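TPR repeat-containing protein YrrB (Bacillus subtilis, PDB 2Q7F) is a monomeric TPR-repeat protein that could mediate complex formation among RNA sulfuration components, RNA processing components and aminoacyl-tRNA synthetases. Local coordinates at residues A[197-202]-A[213-218]; A[157-162]-A[186-191]; A[163-168]-A[179-184]; A[131-136]-A[146-151]; A[62-67]-A[74-79]. All blocks are in the same frame, centred on the assembly; numbering follows the deposited sequence.

Contacts 1, 3, 4 and 5 each join the two antiparallel helices of one TPR, from TPR 2 (contact 5) through TPR 4 (contact 4) and TPR 5 (contact 3) to TPR 6 (contact 1). Contact 2 lies at the boundary of TPR 4 and TPR 5, at the ends of the same helices, 159-172 and 176-188, as contact 3, which is nested in the loop it closes, their centres 9 Å apart. Contacts 4, 3 and 1 touch in succession, centres 13 Å apart each time: Phe165 packs on Gln149 and Leu148, and Phe182 on Asn198 and Thr202. Contact 5 stands apart, its centre 26 Å from that of contact 4 and 44 Å from that of contact 1.

Contact 1: A[197-202]-A[213-218]; sequences YNAGVT and LEMLDK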
# COMPACT_ATOMS: atom_id res chain seq x y z
N TYR A 197 8.37 11.44 13.84
CA TYR A 197 8.01 12.76 13.31
C TYR A 197 6.50 12.92 13.22
O TYR A 197 5.95 13.94 13.65
CB TYR A 197 8.64 13.00 11.94
CG TYR A 197 7.95 14.08 11.14
CD1 TYR A 197 8.12 15.43 11.46
CD2 TYR A 197 7.11 13.75 10.07
CE1 TYR A 197 7.48 16.43 10.72
CE2 TYR A 197 6.47 14.73 9.33
CZ TYR A 197 6.66 16.07 9.66
OH TYR A 197 6.01 17.03 8.93
N ASN A 198 5.84 11.91 12.66
CA ASN A 198 4.39 11.94 12.51
C ASN A 198 3.65 11.86 13.84
O ASN A 198 2.54 12.38 13.98
CB ASN A 198 3.93 10.85 11.53
CG ASN A 198 4.24 11.19 10.09
OD1 ASN A 198 3.52 11.96 9.45
ND2 ASN A 198 5.33 10.63 9.57
N ALA A 199 4.28 11.21 14.82
CA ALA A 199 3.81 11.22 16.20
C ALA A 199 3.93 12.64 16.73
O ALA A 199 3.00 13.17 17.33
CB ALA A 199 4.62 10.25 17.06
N GLY A 200 5.08 13.25 16.47
CA GLY A 200 5.35 14.62 16.86
C GLY A 200 4.29 15.56 16.34
O GLY A 200 3.82 16.44 17.07
N VAL A 201 3.89 15.37 15.09
CA VAL A 201 2.89 16.22 14.44
C VAL A 201 1.49 15.98 15.00
O VAL A 201 0.68 16.90 15.08
CB VAL A 201 2.90 16.05 12.91
CG1 VAL A 201 1.80 16.88 12.25
CG2 VAL A 201 4.25 16.46 12.34
N THR A 202 1.23 14.73 15.40
CA THR A 202 -0.06 14.37 15.98
C THR A 202 -0.29 15.12 17.29
O THR A 202 -1.33 15.74 17.48
CB THR A 202 -0.21 12.84 16.19
OG1 THR A 202 -0.25 12.18 14.92
CG2 THR A 202 -1.48 12.51 16.97
N LEU A 213 7.56 17.91 21.15
CA LEU A 213 8.99 18.17 21.02
C LEU A 213 9.82 16.94 21.40
O LEU A 213 10.87 16.69 20.81
CB LEU A 213 9.40 19.40 21.84
CG LEU A 213 8.85 20.75 21.35
CD1 LEU A 213 9.06 21.84 22.40
CD2 LEU A 213 9.45 21.18 20.01
N GLU A 214 9.32 16.17 22.37
CA GLU A 214 9.93 14.91 22.79
C GLU A 214 10.06 13.91 21.63
O GLU A 214 11.17 13.45 21.33
CB GLU A 214 9.13 14.30 23.95
CG GLU A 214 9.48 12.86 24.32
CD GLU A 214 8.52 12.28 25.36
OE1 GLU A 214 8.39 12.88 26.45
OE2 GLU A 214 7.91 11.22 25.09
N MET A 215 8.94 13.60 20.99
CA MET A 215 8.90 12.67 19.86
C MET A 215 9.68 13.21 18.65
O MET A 215 10.31 12.45 17.91
CB MET A 215 7.45 12.36 19.45
CG MET A 215 6.62 11.64 20.51
SD MET A 215 7.20 9.98 20.88
CE MET A 215 6.43 9.69 22.47
N LEU A 216 9.62 14.53 18.48
CA LEU A 216 10.30 15.24 17.39
C LEU A 216 11.82 15.14 17.55
O LEU A 216 12.54 14.94 16.57
CB LEU A 216 9.85 16.70 17.39
CG LEU A 216 9.56 17.47 16.10
CD1 LEU A 216 8.75 16.65 15.11
CD2 LEU A 216 8.81 18.74 16.46
N ASP A 217 12.28 15.29 18.80
CA ASP A 217 13.70 15.13 19.14
C ASP A 217 14.21 13.80 18.61
O ASP A 217 15.18 13.76 17.85
CB ASP A 217 13.90 15.18 20.66
CG ASP A 217 13.74 16.57 21.23
OD1 ASP A 217 13.99 17.55 20.50
OD2 ASP A 217 13.35 16.68 22.42
N LYS A 218 13.54 12.73 19.02
CA LYS A 218 13.96 11.37 18.70
C LYS A 218 14.02 11.10 17.20
O LYS A 218 14.74 10.21 16.76
CB LYS A 218 13.08 10.35 19.42
CG LYS A 218 13.70 8.96 19.53
CD LYS A 218 13.35 8.26 20.84
CE LYS A 218 14.38 8.52 21.92
NZ LYS A 218 14.32 7.48 22.98
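Leu216, Met215 and Gly200 bury the most surface where the two helices of TPR 6 pack against each other. The hairpin is antiparallel: the axes of segments 197-202 and 213-218 run at 163° and approach to 7.5 Å, a close spacing consistent with the lack of a side chain at Gly200. The CA atoms of Gly200 and Leu216 are 5.0 Å apart, and a beta carbon on Gly200 would run into Leu216 CD1. Met215 meets the bare backbone directly, its CB lying 3.9 Å from Gly200 N. From there the chain turns off: CG stands beside the Met215 backbone N, anti to the carbonyl carbon, and a bend at chi2 (-66°) leads the end of the chain away from segment 197-202; the side chain also touches Phe196 and Tyr203 of helix 193-205. Met215 CG also touches the methyl of Ala199 at 4.2 Å. Leu216 works on the other flank of the glycine, lying alongside Tyr197 and pointing the same way, so that its CD1 comes to 3.9 Å from Tyr197 CD1. One face of the tyrosine ring is covered from within its own helix by Val201 CG2, and helix 227-233 adds Leu228 and Ala232 around the ring. Beside Tyr197, Asn198 O is gripped twice from opposite faces of its carbonyl plane by Thr202, one turn on: by N, and by OG1 at 3.0 Å.

Contact 2: A[157-162]-A[186-191]; sequences NDTEAR and TEQDPG
The open end of the helical hairpin 159-172/176-188, at the start of TPR 5, is closed here, where Thr159, in the first turn of helix 159-172, meets Gln188 and Asp189 at the end of helix 176-188. Thr159 and Gln188 have the nearest CA atoms, 6.9 Å apart, and their side chains slide past each other in opposite directions. Thr159 OG1 lies beside its own backbone N (chi1 -67°), which sets it 3.6 Å from Gln188 CB and turns CG2 toward Asp189, whose CB it reaches at 4.1 Å. Gln188 stretches out beyond CG over the turn that starts the first helix; its CD comes to 4.1 Å from Asn157 O, and its amide crosses Arg162 with the amide and guanidinium planes 80° apart. With an alanine here, the surface of Asn157, Thr159 and Arg162 that the long side chain covers would probably be left bare, much of the meeting area being lost. Each end has its own polar fastening. Asp158 is the N-cap: its OD1 accepts from Ala161 N at 2.9 Å, the bond nearly straight (174°) and arriving from above the carboxylate plane. Asp189 forms an Asx turn, OD2 taking Gly191 N at 3.0 Å. Among the neighbouring helices, Arg162 joins Glu156 by a salt bridge and donates from NH1 to Gln181 of helix 176-188, Ala161 packs on Ala151 of helix 141-154, and Glu160 reaches Tyr129 OH of helix 125-137.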
# COMPACT_ATOMS: atom_id res chain seq x y z
N ASN A 157 2.45 -7.73 12.16
CA ASN A 157 3.90 -7.55 12.01
C ASN A 157 4.31 -6.59 10.90
O ASN A 157 5.45 -6.12 10.87
CB ASN A 157 4.58 -8.90 11.76
CG ASN A 157 4.34 -9.89 12.88
OD1 ASN A 157 4.09 -11.07 12.64
ND2 ASN A 157 4.42 -9.41 14.13
N ASP A 158 3.38 -6.32 9.98
CA ASP A 158 3.64 -5.46 8.83
C ASP A 158 3.81 -4.00 9.24
O ASP A 158 2.86 -3.22 9.21
CB ASP A 158 2.49 -5.60 7.81
CG ASP A 158 2.76 -4.85 6.50
OD1 ASP A 158 3.56 -3.88 6.48
OD2 ASP A 158 2.15 -5.24 5.48
N THR A 159 5.03 -3.64 9.62
CA THR A 159 5.38 -2.27 10.04
C THR A 159 4.90 -1.20 9.05
O THR A 159 4.33 -0.18 9.46
CB THR A 159 6.91 -2.15 10.24
OG1 THR A 159 7.29 -2.95 11.37
CG2 THR A 159 7.32 -0.71 10.50
N GLU A 160 5.14 -1.45 7.77
CA GLU A 160 4.83 -0.52 6.69
C GLU A 160 3.34 -0.17 6.64
O GLU A 160 2.97 1.01 6.58
CB GLU A 160 5.29 -1.09 5.35
CG GLU A 160 6.03 -0.10 4.47
CD GLU A 160 5.31 1.23 4.37
OE1 GLU A 160 5.83 2.24 4.92
OE2 GLU A 160 4.22 1.27 3.75
N ALA A 161 2.50 -1.20 6.69
CA ALA A 161 1.05 -1.02 6.74
C ALA A 161 0.67 -0.21 7.95
O ALA A 161 -0.10 0.74 7.86
CB ALA A 161 0.34 -2.37 6.77
N ARG A 162 1.24 -0.57 9.10
CA ARG A 162 0.88 0.07 10.35
C ARG A 162 1.24 1.56 10.38
O ARG A 162 0.50 2.36 10.94
CB ARG A 162 1.52 -0.67 11.52
CG ARG A 162 0.87 -0.34 12.83
CD ARG A 162 1.61 -0.98 13.97
NE ARG A 162 1.39 -2.42 13.99
CZ ARG A 162 0.44 -3.02 14.69
NH1 ARG A 162 -0.39 -2.32 15.47
NH2 ARG A 162 0.32 -4.33 14.62
N THR A 186 7.23 2.05 16.36
CA THR A 186 8.43 2.33 17.16
C THR A 186 8.96 1.06 17.85
O THR A 186 10.17 0.86 17.94
CB THR A 186 8.16 3.46 18.20
OG1 THR A 186 8.26 4.73 17.55
CG2 THR A 186 9.15 3.41 19.35
N GLU A 187 8.05 0.20 18.32
CA GLU A 187 8.44 -1.05 18.98
C GLU A 187 9.09 -2.04 18.01
O GLU A 187 10.13 -2.61 18.32
CB GLU A 187 7.25 -1.70 19.71
CG GLU A 187 7.66 -2.77 20.75
CD GLU A 187 6.48 -3.53 21.37
OE1 GLU A 187 5.31 -3.12 21.17
OE2 GLU A 187 6.72 -4.54 22.06
N GLN A 188 8.48 -2.22 16.84
CA GLN A 188 9.02 -3.15 15.85
C GLN A 188 10.26 -2.57 15.17
O GLN A 188 11.30 -3.23 15.09
CB GLN A 188 7.95 -3.52 14.82
CG GLN A 188 6.81 -4.33 15.41
CD GLN A 188 5.54 -4.28 14.58
OE1 GLN A 188 5.53 -4.62 13.40
NE2 GLN A 188 4.45 -3.86 15.21
N ASP A 189 10.16 -1.33 14.69
CA ASP A 189 11.27 -0.66 14.02
C ASP A 189 11.62 0.62 14.79
O ASP A 189 10.95 1.64 14.66
CB ASP A 189 10.90 -0.36 12.55
CG ASP A 189 12.06 0.27 11.74
OD1 ASP A 189 11.81 0.63 10.57
OD2 ASP A 189 13.19 0.40 12.26
N PRO A 190 12.68 0.55 15.63
CA PRO A 190 13.11 1.74 16.38
C PRO A 190 13.93 2.73 15.54
O PRO A 190 14.20 3.85 15.99
CB PRO A 190 13.94 1.16 17.52
CG PRO A 190 14.45 -0.14 17.01
CD PRO A 190 13.52 -0.62 15.92
N GLY A 191 14.31 2.33 14.33
CA GLY A 191 15.03 3.21 13.41
C GLY A 191 14.08 3.99 12.53
O GLY A 191 14.50 4.63 11.56

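Contact 3: A[163-168]-A[179-184]; sequences FQFGMC and LSQFAA
Phe182 brings the CE1-CZ side of its ring obliquely to the backbone of Gly166, the central meeting of the two antiparallel helices of TPR 5. The ring gets there because CG sits beside the Phe182 backbone N, anti to the carbonyl carbon (chi1 -67°), which swings CE1 and CZ toward helix 159-172 although the side chain sets out along its flank. CZ then lies 3.5 Å from Gly166 C and 3.7 Å from Met167 N, an approach that a beta carbon on Gly166 would block. The carbonyl oxygen of Phe163 stands at the edge of the same ring, near its plane, while the Phe163 ring, with CG anti to its backbone N (chi1 173°), brings CD1 to 4.1 Å from Phe182 CE1. Met167 CG touches CE1 as well, at 4.2 Å. On the other flank of the glycine Gln181 sets its CB 4.1 Å from Gly166 CA. Its chain bends at chi2 and passes Phe165, putting CG 3.9 Å from Phe165 CD2 and NE2 at the ring edge, with ring and amide planes 50° apart; OE1 is held by Arg162. The two aromatic flanks also carry the packing onward to either neighbour in the row: Phe165 rests on Leu148 and Gln149 of helix 141-154, whereas Phe182 packs on Asn198 and Thr202 of helix 193-205, next to Phe163 and Met167, which also touch Asn198.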
# COMPACT_ATOMS: atom_id res chain seq x y z
N PHE A 163 2.36 1.92 9.76
CA PHE A 163 2.73 3.32 9.65
C PHE A 163 1.77 4.10 8.75
O PHE A 163 1.46 5.26 9.02
CB PHE A 163 4.17 3.46 9.15
CG PHE A 163 4.57 4.88 8.85
CD1 PHE A 163 4.63 5.84 9.86
CD2 PHE A 163 4.87 5.27 7.55
CE1 PHE A 163 4.97 7.15 9.58
CE2 PHE A 163 5.22 6.59 7.26
CZ PHE A 163 5.27 7.53 8.27
N GLN A 164 1.28 3.45 7.69
CA GLN A 164 0.33 4.09 6.77
C GLN A 164 -1.05 4.26 7.40
O GLN A 164 -1.75 5.25 7.14
CB GLN A 164 0.22 3.29 5.48
CG GLN A 164 1.48 3.29 4.65
CD GLN A 164 1.66 4.58 3.87
OE1 GLN A 164 2.78 5.05 3.68
NE2 GLN A 164 0.55 5.16 3.41
N PHE A 165 -1.45 3.28 8.20
CA PHE A 165 -2.70 3.35 8.95
C PHE A 165 -2.64 4.52 9.95
O PHE A 165 -3.56 5.34 10.03
CB PHE A 165 -2.98 2.01 9.65
CG PHE A 165 -4.33 1.93 10.32
CD1 PHE A 165 -5.46 2.51 9.74
CD2 PHE A 165 -4.47 1.23 11.51
CE1 PHE A 165 -6.71 2.41 10.37
CE2 PHE A 165 -5.71 1.13 12.15
CZ PHE A 165 -6.84 1.72 11.58
N GLY A 166 -1.53 4.60 10.67
CA GLY A 166 -1.29 5.70 11.60
C GLY A 166 -1.56 7.06 10.97
O GLY A 166 -2.36 7.84 11.50
N MET A 167 -0.89 7.32 9.84
CA MET A 167 -0.96 8.62 9.18
C MET A 167 -2.37 8.95 8.74
O MET A 167 -2.80 10.10 8.73
CB MET A 167 -0.03 8.66 7.96
CG MET A 167 1.42 8.94 8.27
SD MET A 167 2.36 9.25 6.77
CE MET A 167 2.09 11.02 6.54
N CYS A 168 -3.11 7.91 8.35
CA CYS A 168 -4.47 8.09 7.86
C CYS A 168 -5.44 8.36 9.01
O CYS A 168 -6.33 9.21 8.91
CB CYS A 168 -4.93 6.86 7.08
SG CYS A 168 -6.07 7.21 5.72
N LEU A 179 -1.50 7.60 17.48
CA LEU A 179 -0.37 7.44 18.40
C LEU A 179 -0.21 5.99 18.86
O LEU A 179 0.91 5.50 18.98
CB LEU A 179 -0.52 8.36 19.60
CG LEU A 179 -0.49 9.86 19.29
CD1 LEU A 179 -1.16 10.62 20.40
CD2 LEU A 179 0.94 10.37 19.04
N SER A 180 -1.34 5.32 19.10
CA SER A 180 -1.35 3.88 19.36
C SER A 180 -0.55 3.15 18.29
O SER A 180 0.34 2.35 18.61
CB SER A 180 -2.78 3.34 19.39
OG SER A 180 -3.53 3.95 20.42
N GLN A 181 -0.86 3.44 17.03
CA GLN A 181 -0.19 2.79 15.91
C GLN A 181 1.26 3.26 15.74
O GLN A 181 2.16 2.42 15.61
CB GLN A 181 -0.99 2.94 14.61
CG GLN A 181 -2.39 2.32 14.64
CD GLN A 181 -2.38 0.81 14.85
OE1 GLN A 181 -1.35 0.15 14.71
NE2 GLN A 181 -3.54 0.26 15.21
N PHE A 182 1.50 4.57 15.76
CA PHE A 182 2.87 5.10 15.67
C PHE A 182 3.81 4.47 16.70
O PHE A 182 4.97 4.18 16.40
CB PHE A 182 2.91 6.63 15.80
CG PHE A 182 2.27 7.38 14.66
CD1 PHE A 182 2.41 6.95 13.34
CD2 PHE A 182 1.53 8.54 14.90
CE1 PHE A 182 1.82 7.65 12.29
CE2 PHE A 182 0.94 9.25 13.85
CZ PHE A 182 1.08 8.80 12.54
N ALA A 183 3.29 4.25 17.91
CA ALA A 183 4.05 3.63 19.01
C ALA A 183 4.45 2.19 18.69
O ALA A 183 5.59 1.79 18.91
CB ALA A 183 3.28 3.70 20.31
N ALA A 184 3.50 1.42 18.16
CA ALA A 184 3.75 0.02 17.80
C ALA A 184 4.81 -0.10 16.70
O ALA A 184 5.63 -1.03 16.72
CB ALA A 184 2.45 -0.67 17.39

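Contact 4: A[131-136]-A[146-151]; sequences LGTVLV and PYLQRA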
# COMPACT_ATOMS: atom_id res chain seq x y z
N LEU A 131 -4.37 -1.41 -1.93
CA LEU A 131 -5.56 -0.59 -2.07
C LEU A 131 -5.53 0.58 -1.09
O LEU A 131 -5.68 1.73 -1.49
CB LEU A 131 -6.85 -1.41 -1.93
CG LEU A 131 -8.19 -0.69 -2.05
CD1 LEU A 131 -8.31 0.16 -3.34
CD2 LEU A 131 -9.33 -1.70 -1.94
N GLY A 132 -5.31 0.28 0.19
CA GLY A 132 -5.17 1.31 1.20
C GLY A 132 -4.19 2.39 0.75
O GLY A 132 -4.55 3.57 0.68
N THR A 133 -2.98 1.98 0.40
CA THR A 133 -1.93 2.93 0.07
C THR A 133 -2.25 3.77 -1.18
O THR A 133 -2.00 4.98 -1.22
CB THR A 133 -0.57 2.25 -0.08
OG1 THR A 133 -0.40 1.33 1.01
CG2 THR A 133 0.55 3.29 -0.03
N VAL A 134 -2.82 3.12 -2.19
CA VAL A 134 -3.21 3.81 -3.40
C VAL A 134 -4.33 4.81 -3.09
O VAL A 134 -4.34 5.92 -3.62
CB VAL A 134 -3.57 2.79 -4.53
CG1 VAL A 134 -4.53 3.39 -5.55
CG2 VAL A 134 -2.29 2.31 -5.20
N LEU A 135 -5.25 4.43 -2.21
CA LEU A 135 -6.29 5.33 -1.78
C LEU A 135 -5.72 6.57 -1.09
O LEU A 135 -6.31 7.64 -1.14
CB LEU A 135 -7.29 4.61 -0.89
CG LEU A 135 -8.32 3.80 -1.66
CD1 LEU A 135 -9.04 2.90 -0.72
CD2 LEU A 135 -9.30 4.72 -2.39
N VAL A 136 -4.55 6.40 -0.46
CA VAL A 136 -3.84 7.51 0.17
C VAL A 136 -3.29 8.47 -0.88
O VAL A 136 -3.55 9.69 -0.82
CB VAL A 136 -2.71 7.00 1.11
CG1 VAL A 136 -1.75 8.13 1.49
CG2 VAL A 136 -3.31 6.36 2.37
N PRO A 146 -10.51 1.87 6.29
CA PRO A 146 -10.97 0.51 6.60
C PRO A 146 -10.09 -0.62 6.05
O PRO A 146 -10.00 -1.68 6.69
CB PRO A 146 -12.37 0.46 5.97
CG PRO A 146 -12.37 1.52 4.94
CD PRO A 146 -11.50 2.61 5.49
N TYR A 147 -9.47 -0.40 4.90
CA TYR A 147 -8.62 -1.42 4.27
C TYR A 147 -7.25 -1.45 4.93
O TYR A 147 -6.68 -2.52 5.13
CB TYR A 147 -8.46 -1.19 2.76
CG TYR A 147 -9.77 -1.04 2.02
CD1 TYR A 147 -10.66 -2.11 1.89
CD2 TYR A 147 -10.12 0.18 1.43
CE1 TYR A 147 -11.87 -1.97 1.21
CE2 TYR A 147 -11.31 0.33 0.74
CZ TYR A 147 -12.19 -0.75 0.64
OH TYR A 147 -13.38 -0.58 -0.04
N LEU A 148 -6.71 -0.27 5.26
CA LEU A 148 -5.46 -0.18 6.01
C LEU A 148 -5.60 -0.78 7.40
O LEU A 148 -4.68 -1.44 7.88
CB LEU A 148 -4.98 1.26 6.12
CG LEU A 148 -4.25 1.82 4.90
CD1 LEU A 148 -3.85 3.26 5.16
CD2 LEU A 148 -3.04 0.96 4.53
N GLN A 149 -6.75 -0.54 8.03
CA GLN A 149 -7.06 -1.13 9.33
C GLN A 149 -6.97 -2.64 9.23
O GLN A 149 -6.42 -3.31 10.11
CB GLN A 149 -8.46 -0.72 9.81
CG GLN A 149 -8.80 -1.22 11.22
CD GLN A 149 -10.17 -0.77 11.71
OE1 GLN A 149 -11.20 -1.18 11.18
NE2 GLN A 149 -10.18 0.07 12.75
N ARG A 150 -7.52 -3.16 8.14
CA ARG A 150 -7.62 -4.58 7.92
C ARG A 150 -6.25 -5.21 7.71
O ARG A 150 -5.95 -6.24 8.31
CB ARG A 150 -8.56 -4.87 6.76
CG ARG A 150 -9.00 -6.31 6.65
CD ARG A 150 -9.53 -6.87 7.96
NE ARG A 150 -9.63 -8.31 7.85
CZ ARG A 150 -9.72 -9.15 8.88
NH1 ARG A 150 -9.71 -8.69 10.13
NH2 ARG A 150 -9.81 -10.45 8.65
N ALA A 151 -5.42 -4.58 6.88
CA ALA A 151 -4.05 -5.04 6.60
C ALA A 151 -3.22 -5.22 7.88
O ALA A 151 -2.44 -6.16 7.99
CB ALA A 151 -3.34 -4.07 5.65
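Leu135 N donates to Leu131 O at 2.8 Å, a helical bond that stacks one leucine a turn above the other and lets both side chains meet the ring of Tyr147. Leu131 CD2 comes over the ring face almost exactly at its centre, 3.7 Å from the Tyr147 centroid and 4° off the normal, a CH-pi contact. Leu135 CD1 approaches the CD2-CE2 side of the ring obliquely, 3.6 Å from Tyr147 CD2. The ring is brought into this position by a chi1 of -52°, which places CG beside the Tyr147 backbone N. These residues lie in TPR 4, on helices 125-137 and 141-154, whose segments cross antiparallel at 143° with axes 8.5 Å apart at the closest. The glycine of the pair is Gly132: its CA lies 3.8 Å from Leu148 CG, and Leu148 CD2 occupies the side where a beta carbon would have pointed. Leu148 CD1 goes on to touch Val136 CG2 at 4.2 Å. Neighbouring repeats close in from both directions, Leu118 of helix 107-120 on Leu131 and Tyr147, and Gln164 of helix 159-172 on Thr133 and Leu148.

Contact 5: A[62-67]-A[74-79]; sequences NFANLL and ERALAF
Phe63 holds its CG anti to the backbone N (chi1 -168°) and Phe79 holds its own beside the backbone N (chi1 -81°), and the two rings thereby meet in a T-shaped stack. The edge of Phe63 points into the face of Phe79, centroids 4.8 Å apart and planes at 89°; the nearest pair is Phe63 CD2 and Phe79 CZ at 3.3 Å. Leu67 comes in at about a right angle to Phe79 and sets CD1 3.4 Å from Phe79 CD2, while its CG lies over the centre of the Phe63 ring one turn back. This is the antiparallel helix pair of TPR 2, and its small residues let the backbones come close: the CA atoms of Ala64 and Ala76 are 4.3 Å apart. Ala64 CB touches Ala76 O at 3.4 Å and Phe79 CB at 3.6 Å, and in return Ala76 CB rests 3.5 Å from Ala64 O. With an alanine in place of Phe79, the edge of Phe63 would probably be left without a ring face to meet, and a gap is likely to open beside Leu67 CD1. On the exposed side Arg75, extended from CG to NE, crosses Leu67 obliquely and turns a guanidinium face toward the edge of Phe63, with NH2 4.2 Å from Phe63 CE2, while NH1 forms a salt bridge with Glu72. Helix 46-50 borders the aromatic pair, Phe46 packing on Phe63 and Ile50 on Phe79.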
# COMPACT_ATOMS: atom_id res chain seq x y z
N ASN A 62 -0.61 -16.32 -15.71
CA ASN A 62 0.75 -16.73 -15.40
C ASN A 62 1.77 -16.11 -16.32
O ASN A 62 2.84 -15.68 -15.86
CB ASN A 62 0.88 -18.24 -15.46
CG ASN A 62 0.14 -18.94 -14.35
OD1 ASN A 62 -0.18 -20.11 -14.47
ND2 ASN A 62 -0.13 -18.22 -13.26
N PHE A 63 1.46 -16.05 -17.61
CA PHE A 63 2.37 -15.46 -18.58
C PHE A 63 2.50 -13.96 -18.36
O PHE A 63 3.60 -13.41 -18.48
CB PHE A 63 1.96 -15.77 -20.02
CG PHE A 63 3.02 -15.43 -21.04
CD1 PHE A 63 4.34 -15.85 -20.87
CD2 PHE A 63 2.71 -14.69 -22.18
CE1 PHE A 63 5.32 -15.54 -21.82
CE2 PHE A 63 3.69 -14.37 -23.12
CZ PHE A 63 4.99 -14.79 -22.94
N ALA A 64 1.39 -13.32 -18.00
CA ALA A 64 1.38 -11.90 -17.66
C ALA A 64 2.19 -11.60 -16.39
O ALA A 64 2.91 -10.60 -16.33
CB ALA A 64 -0.04 -11.40 -17.53
N ASN A 65 2.07 -12.47 -15.39
CA ASN A 65 2.92 -12.40 -14.20
C ASN A 65 4.41 -12.51 -14.54
O ASN A 65 5.24 -11.83 -13.95
CB ASN A 65 2.55 -13.48 -13.17
CG ASN A 65 1.16 -13.28 -12.58
OD1 ASN A 65 0.59 -12.19 -12.66
ND2 ASN A 65 0.61 -14.34 -11.98
N LEU A 66 4.73 -13.37 -15.50
CA LEU A 66 6.11 -13.53 -15.92
C LEU A 66 6.56 -12.25 -16.62
O LEU A 66 7.62 -11.70 -16.29
CB LEU A 66 6.23 -14.77 -16.80
CG LEU A 66 7.56 -15.41 -17.27
CD1 LEU A 66 7.87 -15.02 -18.70
CD2 LEU A 66 8.75 -15.16 -16.36
N LEU A 67 5.74 -11.73 -17.53
CA LEU A 67 6.07 -10.52 -18.28
C LEU A 67 6.28 -9.28 -17.42
O LEU A 67 7.10 -8.44 -17.76
CB LEU A 67 5.01 -10.25 -19.36
CG LEU A 67 4.91 -11.26 -20.50
CD1 LEU A 67 3.67 -10.94 -21.32
CD2 LEU A 67 6.16 -11.26 -21.38
N GLU A 74 3.59 -3.40 -20.62
CA GLU A 74 2.46 -3.21 -21.54
C GLU A 74 1.92 -4.55 -22.03
O GLU A 74 0.69 -4.76 -22.09
CB GLU A 74 2.84 -2.34 -22.73
CG GLU A 74 3.27 -0.92 -22.38
CD GLU A 74 4.61 -0.88 -21.67
OE1 GLU A 74 4.78 -0.08 -20.74
OE2 GLU A 74 5.49 -1.68 -22.03
N ARG A 75 2.83 -5.44 -22.40
CA ARG A 75 2.45 -6.75 -22.87
C ARG A 75 1.78 -7.55 -21.74
O ARG A 75 0.81 -8.25 -21.98
CB ARG A 75 3.65 -7.47 -23.45
CG ARG A 75 3.30 -8.60 -24.41
CD ARG A 75 4.57 -9.17 -25.01
NE ARG A 75 4.31 -10.36 -25.82
CZ ARG A 75 5.11 -11.42 -25.89
NH1 ARG A 75 6.22 -11.46 -25.18
NH2 ARG A 75 4.78 -12.45 -26.67
N ALA A 76 2.28 -7.42 -20.52
CA ALA A 76 1.61 -8.00 -19.35
C ALA A 76 0.13 -7.58 -19.30
O ALA A 76 -0.77 -8.44 -19.10
CB ALA A 76 2.33 -7.61 -18.04
N LEU A 77 -0.12 -6.28 -19.51
CA LEU A 77 -1.47 -5.72 -19.55
C LEU A 77 -2.33 -6.30 -20.64
O LEU A 77 -3.54 -6.45 -20.45
CB LEU A 77 -1.43 -4.19 -19.69
CG LEU A 77 -1.09 -3.41 -18.41
CD1 LEU A 77 -0.83 -1.94 -18.69
CD2 LEU A 77 -2.13 -3.60 -17.28
N ALA A 78 -1.73 -6.61 -21.78
CA ALA A 78 -2.46 -7.23 -22.87
C ALA A 78 -2.87 -8.66 -22.51
O ALA A 78 -3.94 -9.11 -22.87
CB ALA A 78 -1.67 -7.19 -24.13
N PHE A 79 -2.02 -9.36 -21.76
CA PHE A 79 -2.37 -10.72 -21.35
C PHE A 79 -3.41 -10.76 -20.23
O PHE A 79 -4.31 -11.59 -20.27
CB PHE A 79 -1.12 -11.52 -21.00
CG PHE A 79 -0.43 -12.09 -22.20
CD1 PHE A 79 -0.84 -13.29 -22.76
CD2 PHE A 79 0.62 -11.41 -22.80
CE1 PHE A 79 -0.22 -13.81 -23.88
CE2 PHE A 79 1.26 -11.93 -23.92
CZ PHE A 79 0.83 -13.14 -24.46